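Local coordinates for macrophage migration inhibitory factor-like protein (Entamoeba histolytica, PDB 6CUQ) that belongs to the macrophage migration inhibitory factor family of small alpha/beta proteins and assembles from three copies of its chain, at residues R86-L91 and G100-N105. Sequence-based numbering, arbitrary orientation.
Sequences RYCKLL and GNIYLN
Ile102 and Leu104 point from strand 102-105 toward helix 86-91, where Tyr87, Cys88 and Leu91 receive them. The contact between the two segments is apolar and buried. Ile102 is the residue most buried by the other segment. Its long branch, with CG1 anti to the carbonyl carbon (chi1 -59°) and an extended chi2, carries CD1 to the helix. There CD1 lies 3.8 Å from Leu91 CB and also meets the backbone at Cys88, 4.1 Å from its CA. The short branch meets the same cysteine at its sulfur: Ile102 CG2 is 4.1 Å from Cys88 SG. Leu104 divides its two methyls. Leu104 CD1 reaches Cys88 SG at 4.2 Å, which puts the sulfur against both strand residues. Leu104 CD2 sits 4.0 Å from Tyr87 CB and meets the ring obliquely, 4.1 Å from Tyr87 CD2.

Tyr87 is hydrogen-bonded through its OH to Ser32 of helix 22-40, and its side chain also packs on Ile68 and Ile70 of strand 66-72. Tyr103 leaves the strand on the side away from the helix. Its ring meets Phe58 edge-to-face, and its OH is hydrogen-bonded to Tyr46 O of the second subunit. Asn105 ND2 donates to Leu104 O at 2.7 Å, from above the carbonyl plane.

The axes of the short segments approach to 9.8 Å and run at 143°, nearer antiparallel than parallel. This is helix-on-sheet packing within the beta-alpha-beta unit formed by strand 66-72, helix 80-95 and strand 102-108. Strand 102-108 is an edge strand of its own chain, and the second subunit extends the sheet there, as in the trimeric MIF fold.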
loop_
_atom_site.group_PDB
_atom_site.type_symbol
_atom_site.label_atom_id
_atom_site.label_comp_id
_atom_site.label_asym_id
_atom_site.label_seq_id
_atom_site.Cartn_x
_atom_site.Cartn_y
_atom_site.Cartn_z
ATOM N N ARG B 86 11.876 3.163 16.304
ATOM C CA ARG B 86 12.238 4.460 15.734
ATOM C C ARG B 86 11.070 5.095 14.981
ATOM O O ARG B 86 10.874 6.315 15.051
ATOM C CB ARG B 86 13.477 4.316 14.851
ATOM C CG ARG B 86 14.697 3.936 15.670
ATOM C CD ARG B 86 15.988 4.401 15.065
ATOM N NE ARG B 86 16.117 5.852 15.075
ATOM C CZ ARG B 86 17.006 6.514 14.341
ATOM N NH1 ARG B 86 17.825 5.843 13.547
ATOM N NH2 ARG B 86 17.065 7.838 14.390
ATOM N N TYR B 87 10.312 4.304 14.220
ATOM C CA TYR B 87 9.154 4.854 13.513
ATOM C C TYR B 87 8.064 5.307 14.480
ATOM O O TYR B 87 7.387 6.314 14.232
ATOM C CB TYR B 87 8.589 3.831 12.533
ATOM C CG TYR B 87 9.299 3.823 11.207
ATOM C CD1 TYR B 87 9.169 4.895 10.341
ATOM C CD2 TYR B 87 10.092 2.747 10.818
ATOM C CE1 TYR B 87 9.804 4.904 9.122
ATOM C CE2 TYR B 87 10.736 2.742 9.599
ATOM C CZ TYR B 87 10.591 3.829 8.757
ATOM O OH TYR B 87 11.216 3.855 7.541
ATOM N N CYS B 88 7.834 4.543 15.553
ATOM C CA CYS B 88 6.819 4.951 16.519
ATOM C C CYS B 88 7.238 6.223 17.242
ATOM O O CYS B 88 6.406 7.104 17.497
ATOM C CB CYS B 88 6.539 3.813 17.507
ATOM S SG CYS B 88 5.588 2.447 16.778
ATOM N N LYS B 89 8.534 6.360 17.544
ATOM C CA LYS B 89 9.012 7.597 18.154
ATOM C C LYS B 89 8.903 8.755 17.176
ATOM O O LYS B 89 8.573 9.880 17.575
ATOM C CB LYS B 89 10.448 7.428 18.646
ATOM N N LEU B 90 9.129 8.489 15.890
ATOM C CA LEU B 90 9.032 9.534 14.875
ATOM C C LEU B 90 7.595 10.036 14.704
ATOM O O LEU B 90 7.350 11.248 14.724
ATOM C CB LEU B 90 9.600 9.026 13.545
ATOM C CG LEU B 90 9.343 10.031 12.422
ATOM C CD1 LEU B 90 10.044 11.313 12.801
ATOM C CD2 LEU B 90 9.759 9.537 11.022
ATOM N N LEU B 91 6.636 9.123 14.483
ATOM C CA LEU B 91 5.249 9.556 14.271
ATOM C C LEU B 91 4.654 10.163 15.530
ATOM O O LEU B 91 3.776 11.028 15.445
ATOM C CB LEU B 91 4.374 8.402 13.780
ATOM C CG LEU B 91 4.734 7.919 12.373
ATOM C CD1 LEU B 91 3.624 7.093 11.775
ATOM C CD2 LEU B 91 5.110 9.074 11.462
ATOM N N GLY B 100 0.335 2.694 20.450
ATOM C CA GLY B 100 -0.741 1.729 20.342
ATOM C C GLY B 100 -1.680 1.928 19.169
ATOM O O GLY B 100 -2.630 1.152 19.026
ATOM N N ASN B 101 -1.462 2.943 18.332
ATOM C CA ASN B 101 -2.285 3.179 17.154
ATOM C C ASN B 101 -1.451 3.158 15.872
ATOM O O ASN B 101 -1.809 3.784 14.874
ATOM C CB ASN B 101 -3.041 4.501 17.288
ATOM C CG ASN B 101 -4.015 4.496 18.435
ATOM O OD1 ASN B 101 -4.564 3.451 18.795
ATOM N ND2 ASN B 101 -4.243 5.662 19.020
ATOM N N ILE B 102 -0.329 2.442 15.890
ATOM C CA ILE B 102 0.537 2.286 14.727
ATOM C C ILE B 102 0.796 0.803 14.507
ATOM O O ILE B 102 1.258 0.111 15.420
ATOM C CB ILE B 102 1.872 3.035 14.901
ATOM C CG1 ILE B 102 1.625 4.526 15.119
ATOM C CG2 ILE B 102 2.806 2.737 13.729
ATOM C CD1 ILE B 102 2.849 5.307 15.482
ATOM N N TYR B 103 0.510 0.318 13.302
ATOM C CA TYR B 103 0.908 -1.021 12.892
ATOM C C TYR B 103 2.007 -0.929 11.838
ATOM O O TYR B 103 2.042 0.000 11.023
ATOM C CB TYR B 103 -0.267 -1.813 12.320
ATOM C CG TYR B 103 -1.140 -2.494 13.338
ATOM C CD1 TYR B 103 -0.692 -2.734 14.624
ATOM C CD2 TYR B 103 -2.422 -2.903 13.002
ATOM C CE1 TYR B 103 -1.501 -3.363 15.548
ATOM C CE2 TYR B 103 -3.234 -3.518 13.912
ATOM C CZ TYR B 103 -2.778 -3.752 15.187
ATOM O OH TYR B 103 -3.618 -4.385 16.088
ATOM N N LEU B 104 2.911 -1.897 11.867
ATOM C CA LEU B 104 3.968 -1.992 10.875
ATOM C C LEU B 104 4.005 -3.395 10.288
ATOM O O LEU B 104 3.623 -4.376 10.943
ATOM C CB LEU B 104 5.323 -1.658 11.474
ATOM C CG LEU B 104 5.509 -0.254 12.035
ATOM C CD1 LEU B 104 5.214 -0.232 13.539
ATOM C CD2 LEU B 104 6.934 0.224 11.740
ATOM N N ASN B 105 4.479 -3.469 9.047
ATOM C CA ASN B 105 4.682 -4.720 8.328
ATOM C C ASN B 105 6.076 -4.726 7.715
ATOM O O ASN B 105 6.553 -3.701 7.214
ATOM C CB ASN B 105 3.624 -4.907 7.235
ATOM C CG ASN B 105 2.417 -5.691 7.723
ATOM O OD1 ASN B 105 1.591 -6.145 6.927
ATOM N ND2 ASN B 105 2.314 -5.862 9.041
#